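Local structure of peroxidase (Cellulomonas bogoriensis 69B4 = DSM 16987, 6QZO) at residues I287-A291 with H292-A296; T340-Q343 with R344-D347. The protein binds heme b and probably acts as a dye-decolorizing (DyP-type) peroxidase, using hydrogen peroxide to oxidise its substrates. One frame throughout, in Å; residues are numbered along the deposited sequence.

Contact 1: I287-A291 with H292-A296. With HEM (protoporphyrin IX containing Fe), chain I.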
loop_
_atom_site.group_PDB
_atom_site.type_symbol
_atom_site.label_atom_id
_atom_site.label_comp_id
_atom_site.label_asym_id
_atom_site.label_seq_id
_atom_site.Cartn_x
_atom_site.Cartn_y
_atom_site.Cartn_z
ATOM N N ILE A 287 -19.552 25.918 -17.373
ATOM C CA ILE A 287 -19.524 24.521 -16.856
ATOM C C ILE A 287 -20.460 23.703 -17.740
ATOM O O ILE A 287 -21.646 24.110 -17.885
ATOM C CB ILE A 287 -19.916 24.467 -15.368
ATOM C CG1 ILE A 287 -18.907 25.244 -14.508
ATOM C CG2 ILE A 287 -20.056 23.023 -14.905
ATOM C CD1 ILE A 287 -19.440 25.700 -13.195
ATOM N N ASP A 288 -19.934 22.636 -18.350
ATOM C CA ASP A 288 -20.664 21.831 -19.364
ATOM C C ASP A 288 -21.966 21.301 -18.747
ATOM O O ASP A 288 -21.997 21.064 -17.512
ATOM C CB ASP A 288 -19.774 20.701 -19.882
ATOM C CG ASP A 288 -20.224 20.126 -21.210
ATOM O OD1 ASP A 288 -21.127 19.274 -21.194
ATOM O OD2 ASP A 288 -19.688 20.561 -22.257
ATOM N N LEU A 289 -22.990 21.096 -19.576
ATOM C CA LEU A 289 -24.307 20.535 -19.160
ATOM C C LEU A 289 -24.107 19.128 -18.587
ATOM O O LEU A 289 -24.944 18.706 -17.778
ATOM C CB LEU A 289 -25.278 20.504 -20.352
ATOM C CG LEU A 289 -25.949 21.824 -20.727
ATOM C CD1 LEU A 289 -26.935 21.626 -21.878
ATOM C CD2 LEU A 289 -26.674 22.461 -19.545
ATOM N N GLU A 290 -23.027 18.438 -18.972
ATOM C CA GLU A 290 -22.738 17.028 -18.596
ATOM C C GLU A 290 -21.456 16.942 -17.760
ATOM O O GLU A 290 -20.944 15.836 -17.574
ATOM C CB GLU A 290 -22.660 16.196 -19.875
ATOM C CG GLU A 290 -24.030 16.002 -20.507
ATOM C CD GLU A 290 -24.058 15.172 -21.770
ATOM O OE1 GLU A 290 -22.967 14.941 -22.354
ATOM O OE2 GLU A 290 -25.159 14.724 -22.124
ATOM N N ALA A 291 -20.975 18.074 -17.255
ATOM C CA ALA A 291 -19.811 18.178 -16.339
ATOM C C ALA A 291 -20.157 17.459 -15.031
ATOM O O ALA A 291 -21.314 17.582 -14.584
ATOM C CB ALA A 291 -19.462 19.618 -16.083
ATOM N N HIS A 292 -19.183 16.766 -14.444
ATOM C CA HIS A 292 -19.372 15.884 -13.266
ATOM C C HIS A 292 -20.103 16.648 -12.156
ATOM O O HIS A 292 -21.039 16.092 -11.579
ATOM C CB HIS A 292 -18.021 15.309 -12.799
ATOM C CG HIS A 292 -18.124 14.325 -11.678
ATOM N ND1 HIS A 292 -18.819 13.140 -11.794
ATOM C CD2 HIS A 292 -17.607 14.341 -10.422
ATOM C CE1 HIS A 292 -18.740 12.472 -10.653
ATOM N NE2 HIS A 292 -17.989 13.186 -9.785
ATOM N N ILE A 293 -19.669 17.864 -11.842
ATOM C CA ILE A 293 -20.138 18.563 -10.610
ATOM C C ILE A 293 -21.518 19.174 -10.873
ATOM O O ILE A 293 -22.214 19.495 -9.894
ATOM C CB ILE A 293 -19.120 19.609 -10.115
ATOM C CG1 ILE A 293 -19.026 20.823 -11.044
ATOM C CG2 ILE A 293 -17.774 18.954 -9.874
ATOM C CD1 ILE A 293 -18.345 22.004 -10.417
ATOM N N ARG A 294 -21.896 19.352 -12.134
ATOM C CA ARG A 294 -23.270 19.792 -12.479
ATOM C C ARG A 294 -24.210 18.601 -12.271
ATOM O O ARG A 294 -25.235 18.777 -11.620
ATOM C CB ARG A 294 -23.334 20.328 -13.911
ATOM C CG ARG A 294 -24.712 20.817 -14.319
ATOM C CD ARG A 294 -24.759 21.182 -15.785
ATOM N NE ARG A 294 -24.078 22.436 -16.046
ATOM C CZ ARG A 294 -24.601 23.646 -15.847
ATOM N NH1 ARG A 294 -25.826 23.776 -15.354
ATOM N NH2 ARG A 294 -23.888 24.731 -16.131
ATOM N N ARG A 295 -23.847 17.436 -12.797
ATOM C CA ARG A 295 -24.707 16.227 -12.803
ATOM C C ARG A 295 -24.768 15.611 -11.396
ATOM O O ARG A 295 -25.775 14.949 -11.104
ATOM C CB ARG A 295 -24.191 15.225 -13.842
ATOM C CG ARG A 295 -24.251 15.739 -15.268
ATOM C CD ARG A 295 -25.670 15.949 -15.747
ATOM N NE ARG A 295 -26.395 14.687 -15.815
ATOM C CZ ARG A 295 -27.706 14.574 -16.000
ATOM N NH1 ARG A 295 -28.461 15.656 -16.122
ATOM N NH2 ARG A 295 -28.256 13.381 -16.027
ATOM N N ALA A 296 -23.737 15.819 -10.571
ATOM C CA ALA A 296 -23.579 15.186 -9.240
ATOM C C ALA A 296 -24.172 16.076 -8.144
ATOM O O ALA A 296 -24.469 15.544 -7.049
ATOM C CB ALA A 296 -22.128 14.900 -8.982
HETATM C CHA HEM I . -17.349 15.894 -6.960
HETATM C CHB HEM I . -14.052 13.019 -8.966
HETATM C CHC HEM I . -17.216 9.369 -8.904
HETATM C CHD HEM I . -20.370 12.129 -6.523
HETATM C C1A HEM I . -16.201 15.426 -7.537
HETATM C C2A HEM I . -15.083 16.240 -7.881
HETATM C C3A HEM I . -14.164 15.426 -8.460
HETATM C C4A HEM I . -14.694 14.117 -8.443
HETATM C CMA HEM I . -12.806 15.814 -9.011
HETATM C CAA HEM I . -14.955 17.743 -7.703
HETATM C CBA HEM I . -14.368 18.156 -6.354
HETATM C CGA HEM I . -15.377 17.914 -5.279
HETATM O O1A HEM I . -15.329 16.803 -4.683
HETATM O O2A HEM I . -16.240 18.798 -5.013
HETATM C C1B HEM I . -14.660 11.779 -9.118
HETATM C C2B HEM I . -13.985 10.683 -9.721
HETATM C C3B HEM I . -14.874 9.636 -9.717
HETATM C C4B HEM I . -16.096 10.163 -9.094
HETATM C CMB HEM I . -12.551 10.687 -10.244
HETATM C CAB HEM I . -14.713 8.230 -10.138
HETATM C CBB HEM I . -13.535 7.669 -10.409
HETATM C C1C HEM I . -18.349 9.782 -8.243
HETATM C C2C HEM I . -19.465 8.973 -8.031
HETATM C C3C HEM I . -20.398 9.725 -7.355
HETATM C C4C HEM I . -19.813 11.037 -7.150
HETATM C CMC HEM I . -19.686 7.544 -8.443
HETATM C CAC HEM I . -21.673 9.038 -7.018
HETATM C CBC HEM I . -22.681 9.562 -6.375
HETATM C C1D HEM I . -19.770 13.403 -6.462
HETATM C C2D HEM I . -20.425 14.551 -5.808
HETATM C C3D HEM I . -19.597 15.603 -5.946
HETATM C C4D HEM I . -18.431 15.076 -6.676
HETATM C CMD HEM I . -21.782 14.631 -5.130
HETATM C CAD HEM I . -19.838 17.029 -5.438
HETATM C CBD HEM I . -20.567 17.873 -6.504
HETATM C CGD HEM I . -20.913 19.300 -6.094
HETATM O O1D HEM I . -21.907 19.533 -5.375
HETATM O O2D HEM I . -20.230 20.284 -6.496
HETATM N NA HEM I . -15.946 14.132 -7.886
HETATM N NB HEM I . -15.900 11.432 -8.770
HETATM N NC HEM I . -18.560 11.024 -7.723
HETATM N ND HEM I . -18.583 13.778 -6.960
HETATM FE FE HEM I . -17.319 12.702 -7.866
HETATM O O HOH W 1 -27.614 18.548 -17.076
#

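Contact 2: T340-Q343 with R344-D347. With HEM (protoporphyrin IX containing Fe), chain I.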
loop_
_atom_site.group_PDB
_atom_site.type_symbol
_atom_site.label_atom_id
_atom_site.label_comp_id
_atom_site.label_asym_id
_atom_site.label_seq_id
_atom_site.Cartn_x
_atom_site.Cartn_y
_atom_site.Cartn_z
ATOM N N THR A 340 -28.483 6.782 -4.420
ATOM C CA THR A 340 -28.953 6.116 -5.666
ATOM C C THR A 340 -29.500 7.118 -6.679
ATOM O O THR A 340 -29.274 6.949 -7.873
ATOM C CB THR A 340 -29.966 5.028 -5.325
ATOM O OG1 THR A 340 -29.245 4.168 -4.446
ATOM C CG2 THR A 340 -30.485 4.287 -6.531
ATOM N N PRO A 341 -30.278 8.145 -6.280
ATOM C CA PRO A 341 -30.743 9.157 -7.226
ATOM C C PRO A 341 -29.593 9.932 -7.889
ATOM O O PRO A 341 -29.732 10.315 -9.044
ATOM C CB PRO A 341 -31.609 10.098 -6.368
ATOM C CG PRO A 341 -32.033 9.227 -5.199
ATOM C CD PRO A 341 -30.817 8.365 -4.927
ATOM N N VAL A 342 -28.487 10.142 -7.161
ATOM C CA VAL A 342 -27.280 10.833 -7.717
ATOM C C VAL A 342 -26.586 9.870 -8.687
ATOM O O VAL A 342 -26.352 10.265 -9.849
ATOM C CB VAL A 342 -26.327 11.337 -6.623
ATOM C CG1 VAL A 342 -25.045 11.887 -7.223
ATOM C CG2 VAL A 342 -26.991 12.375 -5.731
ATOM N N GLN A 343 -26.315 8.640 -8.247
ATOM C CA GLN A 343 -25.720 7.579 -9.104
ATOM C C GLN A 343 -26.566 7.426 -10.376
ATOM O O GLN A 343 -25.961 7.295 -11.457
ATOM C CB GLN A 343 -25.604 6.257 -8.351
ATOM C CG GLN A 343 -24.855 5.178 -9.119
ATOM C CD GLN A 343 -23.473 5.633 -9.540
ATOM O OE1 GLN A 343 -22.513 5.624 -8.757
ATOM N NE2 GLN A 343 -23.361 6.070 -10.788
ATOM N N ARG A 344 -27.892 7.471 -10.259
ATOM C CA ARG A 344 -28.823 7.305 -11.406
ATOM C C ARG A 344 -28.676 8.488 -12.373
ATOM O O ARG A 344 -28.749 8.271 -13.587
ATOM C CB ARG A 344 -30.281 7.158 -10.925
ATOM C CG ARG A 344 -31.240 6.683 -12.022
ATOM C CD ARG A 344 -32.270 5.577 -11.759
ATOM N NE ARG A 344 -32.879 5.790 -10.464
ATOM C CZ ARG A 344 -33.172 4.835 -9.592
ATOM N NH1 ARG A 344 -32.992 3.551 -9.887
ATOM N NH2 ARG A 344 -33.716 5.153 -8.416
ATOM N N ARG A 345 -28.475 9.694 -11.855
ATOM C CA ARG A 345 -28.316 10.921 -12.677
ATOM C C ARG A 345 -26.975 10.868 -13.425
ATOM O O ARG A 345 -26.962 11.236 -14.620
ATOM C CB ARG A 345 -28.479 12.185 -11.825
ATOM C CG ARG A 345 -28.779 13.441 -12.637
ATOM C CD ARG A 345 -29.415 14.545 -11.806
ATOM N NE ARG A 345 -28.606 14.803 -10.629
ATOM C CZ ARG A 345 -28.979 14.664 -9.343
ATOM N NH1 ARG A 345 -30.206 14.302 -8.971
ATOM N NH2 ARG A 345 -28.085 14.965 -8.404
ATOM N N LEU A 346 -25.905 10.377 -12.783
ATOM C CA LEU A 346 -24.576 10.216 -13.435
ATOM C C LEU A 346 -24.645 9.118 -14.499
ATOM O O LEU A 346 -24.018 9.287 -15.549
ATOM C CB LEU A 346 -23.508 9.879 -12.392
ATOM C CG LEU A 346 -23.297 10.943 -11.319
ATOM C CD1 LEU A 346 -22.016 10.673 -10.556
ATOM C CD2 LEU A 346 -23.281 12.347 -11.927
ATOM N N ASP A 347 -25.374 8.032 -14.241
ATOM C CA ASP A 347 -25.550 6.952 -15.243
ATOM C C ASP A 347 -26.177 7.554 -16.506
ATOM O O ASP A 347 -25.738 7.182 -17.585
ATOM C CB ASP A 347 -26.407 5.794 -14.719
ATOM C CG ASP A 347 -26.652 4.723 -15.764
ATOM O OD1 ASP A 347 -25.674 4.128 -16.230
ATOM O OD2 ASP A 347 -27.823 4.507 -16.108
HETATM C CHA HEM I . -17.349 15.894 -6.960
HETATM C CHB HEM I . -14.052 13.019 -8.966
HETATM C CHC HEM I . -17.216 9.369 -8.904
HETATM C CHD HEM I . -20.370 12.129 -6.523
HETATM C C1A HEM I . -16.201 15.426 -7.537
HETATM C C2A HEM I . -15.083 16.240 -7.881
HETATM C C3A HEM I . -14.164 15.426 -8.460
HETATM C C4A HEM I . -14.694 14.117 -8.443
HETATM C CMA HEM I . -12.806 15.814 -9.011
HETATM C CAA HEM I . -14.955 17.743 -7.703
HETATM C CBA HEM I . -14.368 18.156 -6.354
HETATM C CGA HEM I . -15.377 17.914 -5.279
HETATM O O1A HEM I . -15.329 16.803 -4.683
HETATM O O2A HEM I . -16.240 18.798 -5.013
HETATM C C1B HEM I . -14.660 11.779 -9.118
HETATM C C2B HEM I . -13.985 10.683 -9.721
HETATM C C3B HEM I . -14.874 9.636 -9.717
HETATM C C4B HEM I . -16.096 10.163 -9.094
HETATM C CMB HEM I . -12.551 10.687 -10.244
HETATM C CAB HEM I . -14.713 8.230 -10.138
HETATM C CBB HEM I . -13.535 7.669 -10.409
HETATM C C1C HEM I . -18.349 9.782 -8.243
HETATM C C2C HEM I . -19.465 8.973 -8.031
HETATM C C3C HEM I . -20.398 9.725 -7.355
HETATM C C4C HEM I . -19.813 11.037 -7.150
HETATM C CMC HEM I . -19.686 7.544 -8.443
HETATM C CAC HEM I . -21.673 9.038 -7.018
HETATM C CBC HEM I . -22.681 9.562 -6.375
HETATM C C1D HEM I . -19.770 13.403 -6.462
HETATM C C2D HEM I . -20.425 14.551 -5.808
HETATM C C3D HEM I . -19.597 15.603 -5.946
HETATM C C4D HEM I . -18.431 15.076 -6.676
HETATM C CMD HEM I . -21.782 14.631 -5.130
HETATM C CAD HEM I . -19.838 17.029 -5.438
HETATM C CBD HEM I . -20.567 17.873 -6.504
HETATM C CGD HEM I . -20.913 19.300 -6.094
HETATM O O1D HEM I . -21.907 19.533 -5.375
HETATM O O2D HEM I . -20.230 20.284 -6.496
HETATM N NA HEM I . -15.946 14.132 -7.886
HETATM N NB HEM I . -15.900 11.432 -8.770
HETATM N NC HEM I . -18.560 11.024 -7.723
HETATM N ND HEM I . -18.583 13.778 -6.960
HETATM FE FE HEM I . -17.319 12.702 -7.866
#

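Contact 1: I287-A291 with H292-A296
The guanidinium group of Arg-294 lies with Leu-289 CD2 over one face, displaced toward the rim, and turns its edge to two backbone carbonyls. Arg-294 NE donates to Asp-288 O at 2.9 Å in the guanidinium plane, while its NH2 donates to Ile-287 O at 2.9 Å, slightly tilted from that plane. Both donors sit above the planes of the carbonyls they use. CG is anti to the backbone N (chi1 -179°) and the chain bends at chi3 (-74°), which carries the group back along the loop it grips. Asp-288 O is held twice, since Ala-291 N closes a type I turn from the other face of its plane; the Asx turn from Glu-290 N to Asp-288 OD1 (3.0 Å) ties down the same corner.

The second flat group, the His-292 imidazole, points the other way, with heme C1A at its edge, in plane. His-292 NE2 binds the heme iron at 2.1 Å as the axial ligand, and Asp-350 OD2 accepts from ND1, which fixes the rotation of the ring. Ala-291 is the N-cap, its O accepting from Arg-295 N at 3.1 Å. A water bridges Leu-289 O and Arg-295 NH1, while NE of that arginine donates to Ala-349 O.

Helix 292-296 begins at the iron ligand, with Ile-255 of helix 248-255 against His-292 and Ile-293, and Leu-346 of helix 340-348 against His-292, Arg-295 and Ala-296.

Contact 2: T340-Q343 with R344-D347
Arg-344 N donates to Thr-340 O at 2.8 Å, the first of four successive i to i+4 backbone bonds that make this one alpha-helical stretch beside the heme, in the C-terminal of the two ferredoxin-like domains of the DyP fold. Leu-346 N to Val-342 O is the straightest, with an N-H...O angle of 159°. Arg-345 N meets Pro-341 O from above the carbonyl plane, at 3.1 Å.

Outside the backbone, two charged ends look beyond the helix: Arg-345 NH1 forms a salt bridge with Glu-303, and Asp-347 OD1 accepts from Ile-131 N. The Arg-345 chain folds at chi3 (53°), bringing Val-342 CA over one face of its guanidinium, near the rim, while NH2 comes up to Val-342 CG2. One turn away, Thr-340 CG2 lies over a face of the Arg-344 guanidinium, 3.8 Å from NH2.

On the heme side, Gln-343 and Leu-346 cross at about a right angle, Gln-343 NE2 reaching Leu-346 CB, with Phe-129 also against the glutamine. Gln-343 OE1 lies 3.4 Å from the heme methyl CMC. With an alanine here the amide is gone, and CMC and Leu-346 CB would probably be left with a gap beside them. Leu-346 CD1 packs on pyrrole carbon C3C of the heme at 3.7 Å, and Val-342 CG1 stands 3.4 Å from the vinyl carbon CBC of the heme.

How the contacts relate
Both contacts combine buried heme-pocket residues with more exposed arginines, and both belong to the C-terminal domain. Contact 1 is a loop-to-helix junction whose side chains bond to backbone carbonyls and whose histidine reaches the iron; contact 2 lies within a single helix, joined by its own backbone bonds, and meets the heme at its vinyl and methyl groups and, through Leu-346, over the proximal face of a pyrrole. Arg-295 NH2 probably donates to Arg-345 O at 2.9 Å, and Leu-346 CD1 packs 3.7 Å from His-292 CE1, placing the second helix beside the iron ligand. The centre of contact 2 lies about 17 Å from the centre of the chain, that of contact 1 about 23 Å.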